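Local coordinates for BRAMP domain protein (Streptomyces davawensis, PDB 5MLD) that catalyses replacement of the C-8 methyl group of FMN by an amino group, a combined oxidation, decarboxylation and transamination in roseoflavin biosynthesis, at residues 8-13 / 87-92; 92-97 / 138-143; 127-132 / 144-149. All blocks are in the same frame, centred on the assembly; numbering follows the deposited sequence.

In the fold
All three contacts belong to one flavodoxin-like sheet with its flanking helices, and each reaches the bound aminoflavin. Strand 84-92 ties them together: interaction 1 joins it to strand 4-9, it turns back after Thr-92 into the hairpin of interaction 2, and it pairs with strand 125-132 of interaction 3, where Thr-89 N probably bonds to Leu-130 O at 2.8 Å. Interactions 1 and 2 share Thr-92 and have centres about 10 Å apart; Thr-97 OG1 lies 2.6 Å from Thr-10 O, a probable hydrogen bond. Interactions 2 and 3, centres about 9 Å apart, both use helix 138-152. Interaction 1 supplies Thr-11 and Arg-13 to the phosphate, and interaction 2 the N-H groups of Leu-93 and Asn-94 to the ring system.

Interaction 1: 8-13 / 87-92; sequences LNTTLR and IATPIT. With 8DP (8-demethyl-8-aminoriboflavin-5'-phosphate), chain I.
Leu-8 and Thr-10 bracket Ala-88 in a parallel pairing of strands: Ala-88 N donates to Leu-8 O at 2.8 Å, and Thr-10 N returns a bond of 3.0 Å to Ala-88 O. Pairing stops there, because Pro-90 brings no N-H and the other chain leaves its strand. Its departure is fixed by an Asx turn, in which Asn-9 OD1 accepts from Thr-11 N at 2.9 Å; Asn-9 ND2 is hydrogen-bonded to Gln-22 OE1. Within strand 84-92, Thr-89 OG1 donates to Pro-90 O at 2.6 Å, in the carbonyl plane on a lone pair, and accepts from Thr-97 N.

The loop beyond strand 4-9 grips the ligand phosphate, as in flavodoxin-like proteins. Thr-11 OG1, set anti to its N (chi1 180°), gives its proton to 8DP O3 at 2.6 Å. That oxygen also meets the guanidinium edge of Arg-13 in plane, with NH2 at 3.0 Å, whereas Arg-13 NH1 forms a salt bridge with Asp-58 of the second subunit. Arg-13 is also important for positioning the amino donor glutamate. Pro-90 CG packs against the same loop, 3.6 Å from Thr-11 CA. Helix 20-34 lies on the sheet face carrying Asn-9 and Ala-88, and helix 98-107 reaches Thr-10 and Thr-89 on the other.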
loop_
_atom_site.group_PDB
_atom_site.type_symbol
_atom_site.label_atom_id
_atom_site.label_comp_id
_atom_site.label_asym_id
_atom_site.label_seq_id
_atom_site.Cartn_x
_atom_site.Cartn_y
_atom_site.Cartn_z
ATOM N N LEU A 8 -18.149 -10.767 8.361
ATOM C CA LEU A 8 -18.801 -10.086 7.240
ATOM C C LEU A 8 -18.176 -10.598 5.948
ATOM O O LEU A 8 -17.027 -10.277 5.641
ATOM C CB LEU A 8 -18.658 -8.566 7.339
ATOM C CG LEU A 8 -19.194 -7.947 8.630
ATOM C CD1 LEU A 8 -19.007 -6.426 8.595
ATOM C CD2 LEU A 8 -20.655 -8.323 8.831
ATOM N N ASN A 9 -18.922 -11.420 5.205
ATOM C CA ASN A 9 -18.487 -11.816 3.872
ATOM C C ASN A 9 -18.784 -10.658 2.929
ATOM O O ASN A 9 -19.952 -10.338 2.677
ATOM C CB ASN A 9 -19.200 -13.087 3.414
ATOM C CG ASN A 9 -18.659 -13.587 2.107
ATOM O OD1 ASN A 9 -18.059 -12.821 1.358
ATOM N ND2 ASN A 9 -18.853 -14.869 1.827
ATOM N N THR A 10 -17.733 -10.038 2.388
ATOM C CA THR A 10 -17.921 -8.853 1.557
ATOM C C THR A 10 -17.814 -9.163 0.063
ATOM O O THR A 10 -17.514 -8.264 -0.733
ATOM C CB THR A 10 -16.934 -7.758 1.980
ATOM O OG1 THR A 10 -15.599 -8.251 1.898
ATOM C CG2 THR A 10 -17.185 -7.375 3.461
ATOM N N THR A 11 -18.079 -10.412 -0.327
ATOM C CA THR A 11 -18.170 -10.766 -1.738
ATOM C C THR A 11 -19.211 -9.907 -2.455
ATOM O O THR A 11 -20.186 -9.437 -1.861
ATOM C CB THR A 11 -18.546 -12.247 -1.890
ATOM O OG1 THR A 11 -18.631 -12.574 -3.279
ATOM C CG2 THR A 11 -19.901 -12.534 -1.235
ATOM N N LEU A 12 -19.011 -9.732 -3.758
ATOM C CA LEU A 12 -19.921 -8.945 -4.578
ATOM C C LEU A 12 -21.062 -9.754 -5.178
ATOM O O LEU A 12 -21.931 -9.165 -5.831
ATOM C CB LEU A 12 -19.145 -8.258 -5.706
ATOM C CG LEU A 12 -18.139 -7.245 -5.172
ATOM C CD1 LEU A 12 -17.362 -6.635 -6.332
ATOM C CD2 LEU A 12 -18.835 -6.164 -4.357
ATOM N N ARG A 13 -21.092 -11.065 -4.977
ATOM C CA ARG A 13 -22.162 -11.887 -5.530
ATOM C C ARG A 13 -23.216 -12.162 -4.459
ATOM O O ARG A 13 -22.888 -12.567 -3.343
ATOM C CB ARG A 13 -21.601 -13.184 -6.116
ATOM C CG ARG A 13 -21.071 -14.196 -5.105
ATOM C CD ARG A 13 -20.134 -15.195 -5.768
ATOM N NE ARG A 13 -18.828 -14.602 -5.999
ATOM C CZ ARG A 13 -18.358 -14.203 -7.177
ATOM N NH1 ARG A 13 -19.086 -14.332 -8.284
ATOM N NH2 ARG A 13 -17.144 -13.659 -7.236
ATOM N N ILE A 87 -13.547 -9.252 9.124
ATOM C CA ILE A 87 -13.856 -8.929 7.734
ATOM C C ILE A 87 -13.354 -10.083 6.875
ATOM O O ILE A 87 -12.181 -10.464 6.953
ATOM C CB ILE A 87 -13.218 -7.602 7.300
ATOM C CG1 ILE A 87 -13.658 -6.430 8.193
ATOM C CG2 ILE A 87 -13.530 -7.348 5.813
ATOM C CD1 ILE A 87 -15.119 -6.093 8.107
ATOM N N ALA A 88 -14.237 -10.655 6.076
ATOM C CA ALA A 88 -13.872 -11.783 5.224
ATOM C C ALA A 88 -14.046 -11.292 3.794
ATOM O O ALA A 88 -15.162 -11.288 3.266
ATOM C CB ALA A 88 -14.719 -13.015 5.518
ATOM N N THR A 89 -12.946 -10.888 3.172
ATOM C CA THR A 89 -13.099 -10.171 1.926
ATOM C C THR A 89 -12.356 -10.860 0.790
ATOM O O THR A 89 -11.213 -11.303 0.956
ATOM C CB THR A 89 -12.608 -8.712 2.062
ATOM O OG1 THR A 89 -12.855 -8.019 0.832
ATOM C CG2 THR A 89 -11.110 -8.635 2.422
ATOM N N PRO A 90 -12.984 -10.971 -0.376
ATOM C CA PRO A 90 -12.204 -11.195 -1.592
ATOM C C PRO A 90 -11.304 -9.992 -1.821
ATOM O O PRO A 90 -11.519 -8.907 -1.269
ATOM C CB PRO A 90 -13.267 -11.311 -2.694
ATOM C CG PRO A 90 -14.583 -11.369 -2.012
ATOM C CD PRO A 90 -14.413 -10.754 -0.656
ATOM N N ILE A 91 -10.303 -10.175 -2.677
ATOM C CA ILE A 91 -9.408 -9.086 -3.068
ATOM C C ILE A 91 -9.824 -8.569 -4.437
ATOM O O ILE A 91 -9.955 -9.356 -5.381
ATOM C CB ILE A 91 -7.949 -9.556 -3.091
ATOM C CG1 ILE A 91 -7.552 -9.993 -1.671
ATOM C CG2 ILE A 91 -7.038 -8.437 -3.683
ATOM C CD1 ILE A 91 -6.239 -10.768 -1.566
ATOM N N THR A 92 -10.025 -7.250 -4.558
ATOM C CA THR A 92 -10.211 -6.652 -5.884
ATOM C C THR A 92 -9.315 -5.432 -6.000
ATOM O O THR A 92 -9.324 -4.573 -5.113
ATOM C CB THR A 92 -11.675 -6.259 -6.198
ATOM O OG1 THR A 92 -12.152 -5.230 -5.311
ATOM C CG2 THR A 92 -12.603 -7.467 -6.161
HETATM C C4 8DP I . -10.630 -12.449 -6.694
HETATM C C5 8DP I . -9.858 -12.374 -8.017
HETATM C C8 8DP I . -12.220 -9.320 -9.823
HETATM N N3 8DP I . -8.485 -8.294 -8.308
HETATM C C2 8DP I . -12.202 -14.271 -5.759
HETATM N N2 8DP I . -13.526 -9.612 -10.362
HETATM N N1 8DP I . -9.367 -10.938 -8.151
HETATM C C6 8DP I . -10.157 -9.984 -8.705
HETATM O O6 8DP I . -12.441 -13.478 -7.953
HETATM N N4 8DP I . -7.351 -11.527 -7.095
HETATM C C12 8DP I . -9.698 -8.653 -8.804
HETATM C C13 8DP I . -8.151 -10.588 -7.658
HETATM C C14 8DP I . -7.714 -9.258 -7.733
HETATM C C15 8DP I . -6.450 -8.956 -7.210
HETATM C C16 8DP I . -6.169 -11.196 -6.615
HETATM C C1 8DP I . -13.713 -14.396 -5.536
HETATM C C3 8DP I . -12.039 -13.062 -6.682
HETATM C C7 8DP I . -11.423 -10.329 -9.246
HETATM C C9 8DP I . -11.738 -7.982 -9.902
HETATM O O1 8DP I . -15.979 -14.751 -2.403
HETATM P P1 8DP I . -15.697 -14.503 -3.900
HETATM O O2 8DP I . -16.217 -15.726 -4.734
HETATM O O3 8DP I . -16.339 -13.212 -4.390
HETATM O O4 8DP I . -14.097 -14.432 -4.109
HETATM O O5 8DP I . -11.582 -14.152 -4.528
HETATM O O7 8DP I . -10.167 -12.027 -5.618
HETATM C C10 8DP I . -12.578 -6.887 -10.525
HETATM C C11 8DP I . -10.504 -7.666 -9.392
HETATM O O8 8DP I . -5.955 -7.653 -7.240
HETATM N N5 8DP I . -5.714 -9.929 -6.660
HETATM O O9 8DP I . -5.320 -12.156 -6.009
#

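Interaction 2: 92-97 / 138-143; sequences TLNMCT and AHHVAG. With 8DP (8-demethyl-8-aminoriboflavin-5'-phosphate), chain I.
His-140 ND1 donates to Asn-94 OD1 over 2.8 Å, and the bond is nearly straight at 170°. The carbonyl oxygen of the amide sits at the edge of the imidazole, almost in the ring plane, while the two side chains cross at about a right angle and their planes are turned 45° from each other. On the histidine side the reach comes from CG standing anti to the backbone N (chi1 -176°), which throws the ring off helix 138-152 toward the hairpin. The other end of the amide is also held: Asn-94 ND2 makes a weak bond to Asp-136 OD2, so both ends of the amide have partners, which favours this rotation.

Asn-94 and Leu-93 are the central residues of a type I' turn closing a two-residue beta hairpin, in which Thr-92 N donates to Met-95 O and Met-95 N to Thr-92 O, each at 2.9 Å. With their own N-H groups turned outward, these two central residues read the isoalloxazine edge: Leu-93 N donates to 8DP N3 at 3.2 Å, the nitrogen usually called flavin N5, and Asn-94 N to the carbonyl oxygen 8DP O8 at 2.9 Å.

Beside the polar pair, Val-141 presses both methyls on the returning strand. Its CG2 rests 3.4 Å from Met-95 C, and CG1 lies alongside Cys-96, 3.7 Å from its N. Further on, Thr-97 N-caps helix 98-107 through Ala-100 N. The histidine lies at the tetramer core: His-140 NE2 is hydrogen-bonded to His-140 NE2 of the second subunit, and its ring stacks on His-140 of the fourth.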
loop_
_atom_site.group_PDB
_atom_site.type_symbol
_atom_site.label_atom_id
_atom_site.label_comp_id
_atom_site.label_asym_id
_atom_site.label_seq_id
_atom_site.Cartn_x
_atom_site.Cartn_y
_atom_site.Cartn_z
ATOM N N THR A 92 -10.025 -7.250 -4.558
ATOM C CA THR A 92 -10.211 -6.652 -5.884
ATOM C C THR A 92 -9.315 -5.432 -6.000
ATOM O O THR A 92 -9.324 -4.573 -5.113
ATOM C CB THR A 92 -11.675 -6.259 -6.198
ATOM O OG1 THR A 92 -12.152 -5.230 -5.311
ATOM C CG2 THR A 92 -12.603 -7.467 -6.161
ATOM N N LEU A 93 -8.577 -5.353 -7.113
ATOM C CA LEU A 93 -7.672 -4.242 -7.404
ATOM C C LEU A 93 -6.622 -4.068 -6.309
ATOM O O LEU A 93 -6.259 -2.938 -5.974
ATOM C CB LEU A 93 -8.438 -2.925 -7.595
ATOM C CG LEU A 93 -9.799 -3.003 -8.295
ATOM C CD1 LEU A 93 -10.518 -1.689 -8.151
ATOM C CD2 LEU A 93 -9.623 -3.397 -9.738
ATOM N N ASN A 94 -6.176 -5.175 -5.713
ATOM C CA ASN A 94 -5.231 -5.159 -4.596
ATOM C C ASN A 94 -5.791 -4.439 -3.372
ATOM O O ASN A 94 -5.020 -3.935 -2.545
ATOM C CB ASN A 94 -3.891 -4.521 -4.996
ATOM C CG ASN A 94 -2.702 -5.397 -4.632
ATOM O OD1 ASN A 94 -1.847 -5.017 -3.849
ATOM N ND2 ASN A 94 -2.663 -6.581 -5.202
ATOM N N MET A 95 -7.120 -4.361 -3.252
ATOM C CA MET A 95 -7.791 -3.844 -2.067
ATOM C C MET A 95 -8.820 -4.863 -1.589
ATOM O O MET A 95 -9.039 -5.907 -2.220
ATOM C CB MET A 95 -8.490 -2.504 -2.355
ATOM C CG MET A 95 -7.559 -1.401 -2.827
ATOM S SD MET A 95 -8.484 0.078 -3.291
ATOM C CE MET A 95 -8.884 -0.312 -4.983
ATOM N N CYS A 96 -9.479 -4.545 -0.477
ATOM C CA CYS A 96 -10.714 -5.232 -0.150
ATOM C C CYS A 96 -11.737 -4.982 -1.263
ATOM O O CYS A 96 -11.511 -4.180 -2.178
ATOM C CB CYS A 96 -11.256 -4.750 1.193
ATOM S SG CYS A 96 -11.549 -2.963 1.224
ATOM N N THR A 97 -12.877 -5.668 -1.199
ATOM C CA THR A 97 -13.883 -5.372 -2.220
ATOM C C THR A 97 -14.516 -3.998 -2.002
ATOM O O THR A 97 -14.415 -3.392 -0.929
ATOM C CB THR A 97 -15.002 -6.408 -2.250
ATOM O OG1 THR A 97 -15.713 -6.382 -1.001
ATOM C CG2 THR A 97 -14.468 -7.795 -2.543
ATOM N N ALA A 138 -2.810 -10.063 -0.396
ATOM C CA ALA A 138 -3.281 -10.376 0.953
ATOM C C ALA A 138 -2.645 -9.461 2.002
ATOM O O ALA A 138 -3.348 -8.843 2.809
ATOM C CB ALA A 138 -3.008 -11.844 1.272
ATOM N N HIS A 139 -1.314 -9.381 2.032
ATOM C CA HIS A 139 -0.687 -8.577 3.090
ATOM C C HIS A 139 -0.952 -7.077 2.912
ATOM O O HIS A 139 -1.050 -6.330 3.901
ATOM C CB HIS A 139 0.809 -8.896 3.147
ATOM C CG HIS A 139 1.090 -10.290 3.623
ATOM N ND1 HIS A 139 1.488 -11.307 2.780
ATOM C CD2 HIS A 139 0.977 -10.847 4.853
ATOM C CE1 HIS A 139 1.625 -12.424 3.470
ATOM N NE2 HIS A 139 1.329 -12.170 4.732
ATOM N N HIS A 140 -1.079 -6.624 1.671
ATOM C CA HIS A 140 -1.416 -5.226 1.405
ATOM C C HIS A 140 -2.813 -4.889 1.925
ATOM O O HIS A 140 -3.013 -3.877 2.610
ATOM C CB HIS A 140 -1.303 -4.964 -0.101
ATOM C CG HIS A 140 -1.544 -3.538 -0.498
ATOM N ND1 HIS A 140 -1.854 -3.172 -1.790
ATOM C CD2 HIS A 140 -1.500 -2.389 0.219
ATOM C CE1 HIS A 140 -2.003 -1.859 -1.850
ATOM N NE2 HIS A 140 -1.783 -1.360 -0.648
ATOM N N VAL A 141 -3.794 -5.746 1.634
ATOM C CA VAL A 141 -5.145 -5.509 2.124
ATOM C C VAL A 141 -5.184 -5.576 3.641
ATOM O O VAL A 141 -5.844 -4.756 4.294
ATOM C CB VAL A 141 -6.127 -6.517 1.491
ATOM C CG1 VAL A 141 -7.493 -6.365 2.101
ATOM C CG2 VAL A 141 -6.210 -6.291 -0.012
ATOM N N ALA A 142 -4.478 -6.547 4.224
ATOM C CA ALA A 142 -4.464 -6.673 5.677
ATOM C C ALA A 142 -3.918 -5.412 6.314
ATOM O O ALA A 142 -4.488 -4.903 7.283
ATOM C CB ALA A 142 -3.646 -7.896 6.105
ATOM N N GLY A 143 -2.843 -4.866 5.757
ATOM C CA GLY A 143 -2.299 -3.636 6.311
ATOM C C GLY A 143 -3.311 -2.509 6.269
ATOM O O GLY A 143 -3.535 -1.818 7.268
HETATM C C4 8DP I . -10.630 -12.449 -6.694
HETATM C C5 8DP I . -9.858 -12.374 -8.017
HETATM C C8 8DP I . -12.220 -9.320 -9.823
HETATM N N3 8DP I . -8.485 -8.294 -8.308
HETATM C C2 8DP I . -12.202 -14.271 -5.759
HETATM N N2 8DP I . -13.526 -9.612 -10.362
HETATM N N1 8DP I . -9.367 -10.938 -8.151
HETATM C C6 8DP I . -10.157 -9.984 -8.705
HETATM O O6 8DP I . -12.441 -13.478 -7.953
HETATM N N4 8DP I . -7.351 -11.527 -7.095
HETATM C C12 8DP I . -9.698 -8.653 -8.804
HETATM C C13 8DP I . -8.151 -10.588 -7.658
HETATM C C14 8DP I . -7.714 -9.258 -7.733
HETATM C C15 8DP I . -6.450 -8.956 -7.210
HETATM C C16 8DP I . -6.169 -11.196 -6.615
HETATM C C1 8DP I . -13.713 -14.396 -5.536
HETATM C C3 8DP I . -12.039 -13.062 -6.682
HETATM C C7 8DP I . -11.423 -10.329 -9.246
HETATM C C9 8DP I . -11.738 -7.982 -9.902
HETATM O O1 8DP I . -15.979 -14.751 -2.403
HETATM P P1 8DP I . -15.697 -14.503 -3.900
HETATM O O2 8DP I . -16.217 -15.726 -4.734
HETATM O O3 8DP I . -16.339 -13.212 -4.390
HETATM O O4 8DP I . -14.097 -14.432 -4.109
HETATM O O5 8DP I . -11.582 -14.152 -4.528
HETATM O O7 8DP I . -10.167 -12.027 -5.618
HETATM C C10 8DP I . -12.578 -6.887 -10.525
HETATM C C11 8DP I . -10.504 -7.666 -9.392
HETATM O O8 8DP I . -5.955 -7.653 -7.240
HETATM N N5 8DP I . -5.714 -9.929 -6.660
HETATM O O9 8DP I . -5.320 -12.156 -6.009
#

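Interaction 3: 127-132 / 144-149. With 8DP (8-demethyl-8-aminoriboflavin-5'-phosphate), chain I.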
loop_
_atom_site.group_PDB
_atom_site.type_symbol
_atom_site.label_atom_id
_atom_site.label_comp_id
_atom_site.label_asym_id
_atom_site.label_seq_id
_atom_site.Cartn_x
_atom_site.Cartn_y
_atom_site.Cartn_z
ATOM N N ALA A 127 -10.292 -7.368 16.137
ATOM C CA ALA A 127 -10.469 -7.553 14.704
ATOM C C ALA A 127 -9.610 -8.700 14.192
ATOM O O ALA A 127 -8.475 -8.901 14.639
ATOM C CB ALA A 127 -10.126 -6.275 13.925
ATOM N N GLY A 128 -10.178 -9.451 13.244
ATOM C CA GLY A 128 -9.428 -10.414 12.474
ATOM C C GLY A 128 -9.812 -10.277 11.016
ATOM O O GLY A 128 -10.719 -9.521 10.660
ATOM N N LEU A 129 -9.120 -11.028 10.176
ATOM C CA LEU A 129 -9.287 -10.852 8.745
ATOM C C LEU A 129 -9.205 -12.211 8.069
ATOM O O LEU A 129 -8.312 -13.001 8.387
ATOM C CB LEU A 129 -8.204 -9.913 8.233
ATOM C CG LEU A 129 -8.355 -9.229 6.898
ATOM C CD1 LEU A 129 -9.636 -8.394 6.878
ATOM C CD2 LEU A 129 -7.152 -8.350 6.769
ATOM N N LEU A 130 -10.148 -12.488 7.167
ATOM C CA LEU A 130 -10.062 -13.604 6.230
ATOM C C LEU A 130 -10.048 -13.035 4.816
ATOM O O LEU A 130 -10.877 -12.180 4.488
ATOM C CB LEU A 130 -11.240 -14.566 6.398
ATOM C CG LEU A 130 -11.391 -15.239 7.771
ATOM C CD1 LEU A 130 -12.679 -16.009 7.818
ATOM C CD2 LEU A 130 -10.196 -16.170 8.092
ATOM N N MET A 131 -9.108 -13.483 3.978
ATOM C CA MET A 131 -9.006 -12.921 2.632
ATOM C C MET A 131 -8.837 -14.027 1.602
ATOM O O MET A 131 -8.216 -15.063 1.870
ATOM C CB MET A 131 -7.837 -11.933 2.508
ATOM C CG MET A 131 -8.001 -10.644 3.280
ATOM S SD MET A 131 -6.433 -9.779 3.359
ATOM C CE MET A 131 -5.465 -10.812 4.442
ATOM N N CYS A 132 -9.366 -13.788 0.405
ATOM C CA CYS A 132 -9.237 -14.744 -0.693
ATOM C C CYS A 132 -8.923 -13.965 -1.961
ATOM O O CYS A 132 -9.671 -13.061 -2.320
ATOM C CB CYS A 132 -10.528 -15.548 -0.880
ATOM S SG CYS A 132 -10.191 -17.004 -1.810
ATOM N N THR A 144 -3.965 -2.332 5.117
ATOM C CA THR A 144 -4.912 -1.227 4.965
ATOM C C THR A 144 -6.139 -1.411 5.858
ATOM O O THR A 144 -6.544 -0.487 6.575
ATOM C CB THR A 144 -5.320 -1.101 3.493
ATOM O OG1 THR A 144 -4.154 -0.819 2.712
ATOM C CG2 THR A 144 -6.281 0.039 3.319
ATOM N N VAL A 145 -6.734 -2.603 5.848
ATOM C CA VAL A 145 -7.977 -2.808 6.592
ATOM C C VAL A 145 -7.723 -2.804 8.096
ATOM O O VAL A 145 -8.465 -2.177 8.864
ATOM C CB VAL A 145 -8.657 -4.110 6.148
ATOM C CG1 VAL A 145 -9.839 -4.427 7.049
ATOM C CG2 VAL A 145 -9.083 -4.019 4.684
ATOM N N LEU A 146 -6.690 -3.520 8.547
ATOM C CA LEU A 146 -6.469 -3.607 9.990
ATOM C C LEU A 146 -6.009 -2.274 10.563
ATOM O O LEU A 146 -6.360 -1.938 11.706
ATOM C CB LEU A 146 -5.471 -4.728 10.309
ATOM C CG LEU A 146 -6.069 -6.125 10.109
ATOM C CD1 LEU A 146 -4.996 -7.188 10.116
ATOM C CD2 LEU A 146 -7.173 -6.412 11.167
ATOM N N ASN A 147 -5.241 -1.503 9.789
ATOM C CA ASN A 147 -4.912 -0.137 10.192
ATOM C C ASN A 147 -6.175 0.693 10.394
ATOM O O ASN A 147 -6.316 1.394 11.404
ATOM C CB ASN A 147 -4.007 0.536 9.152
ATOM C CG ASN A 147 -3.691 1.997 9.515
ATOM O OD1 ASN A 147 -4.239 2.948 8.935
ATOM N ND2 ASN A 147 -2.848 2.171 10.510
ATOM N N ASN A 148 -7.108 0.638 9.439
ATOM C CA ASN A 148 -8.325 1.433 9.582
ATOM C C ASN A 148 -9.146 0.993 10.784
ATOM O O ASN A 148 -9.694 1.835 11.505
ATOM C CB ASN A 148 -9.193 1.364 8.332
ATOM C CG ASN A 148 -10.432 2.225 8.468
ATOM O OD1 ASN A 148 -10.363 3.443 8.313
ATOM N ND2 ASN A 148 -11.562 1.607 8.797
ATOM N N LEU A 149 -9.258 -0.317 11.011
ATOM C CA LEU A 149 -10.008 -0.782 12.177
ATOM C C LEU A 149 -9.310 -0.369 13.462
ATOM O O LEU A 149 -9.972 0.005 14.439
ATOM C CB LEU A 149 -10.198 -2.294 12.114
ATOM C CG LEU A 149 -11.124 -2.758 10.985
ATOM C CD1 LEU A 149 -11.233 -4.281 11.001
ATOM C CD2 LEU A 149 -12.515 -2.084 11.073
HETATM C C4 8DP I . -10.630 -12.449 -6.694
HETATM C C5 8DP I . -9.858 -12.374 -8.017
HETATM C C8 8DP I . -12.220 -9.320 -9.823
HETATM N N3 8DP I . -8.485 -8.294 -8.308
HETATM C C2 8DP I . -12.202 -14.271 -5.759
HETATM N N2 8DP I . -13.526 -9.612 -10.362
HETATM N N1 8DP I . -9.367 -10.938 -8.151
HETATM C C6 8DP I . -10.157 -9.984 -8.705
HETATM O O6 8DP I . -12.441 -13.478 -7.953
HETATM N N4 8DP I . -7.351 -11.527 -7.095
HETATM C C12 8DP I . -9.698 -8.653 -8.804
HETATM C C13 8DP I . -8.151 -10.588 -7.658
HETATM C C14 8DP I . -7.714 -9.258 -7.733
HETATM C C15 8DP I . -6.450 -8.956 -7.210
HETATM C C16 8DP I . -6.169 -11.196 -6.615
HETATM C C1 8DP I . -13.713 -14.396 -5.536
HETATM C C3 8DP I . -12.039 -13.062 -6.682
HETATM C C7 8DP I . -11.423 -10.329 -9.246
HETATM C C9 8DP I . -11.738 -7.982 -9.902
HETATM O O1 8DP I . -15.979 -14.751 -2.403
HETATM P P1 8DP I . -15.697 -14.503 -3.900
HETATM O O2 8DP I . -16.217 -15.726 -4.734
HETATM O O3 8DP I . -16.339 -13.212 -4.390
HETATM O O4 8DP I . -14.097 -14.432 -4.109
HETATM O O5 8DP I . -11.582 -14.152 -4.528
HETATM O O7 8DP I . -10.167 -12.027 -5.618
HETATM C C10 8DP I . -12.578 -6.887 -10.525
HETATM C C11 8DP I . -10.504 -7.666 -9.392
HETATM O O8 8DP I . -5.955 -7.653 -7.240
HETATM N N5 8DP I . -5.714 -9.929 -6.660
HETATM O O9 8DP I . -5.320 -12.156 -6.009
#
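Leu-129, Leu-146 and Ala-127 bury most of the surface in this wholly apolar meeting of a strand and a helix. Leu-129 points from strand 125-132 toward the helix, its CG anti to the backbone N (chi1 -162°), and the fork of its two methyls splits the work. CD1 goes to Val-145, meeting CG1 at 4.0 Å, while CD2 turns to the next residue of the helix and touches Leu-146 CD1 at 4.1 Å. The branched end of Leu-129 thus spans two successive helix residues.

Leu-146 leaves the helix at its flank, yet its end swings back to the strand and serves two partners. One methyl takes up Leu-129; the other, CD2, lies 4.0 Å from Ala-127 CB. Ala-127, a single methyl directed at the helix, is therefore shared: its CB also meets Leu-149 CD1 at 3.7 Å, the shortest approach of the contact. Gly-128 lies between the two strand residues that do the touching, and alternation along the strand puts Ala-127 and Leu-129 on the same face.

The strand and helix segments run nearly antiparallel, at 160°, with axes 9.3 Å apart at closest approach. That is the arrangement of a beta-alpha-beta unit, in which strand 125-132 leads through helix 138-152 to strand 154-155. At its C-terminal end the strand reaches the bound aminoflavin, Cys-132 O lying 3.1 Å from 8DP O5. Within the sheet strand 125-132 pairs with 84-92, and also with the short strands 154-155 and 161-164; helix 138-152 packs on the face bearing Ala-127, Leu-129 and Met-131, and helix 20-34 packs against Leu-130 and Cys-132 on the other.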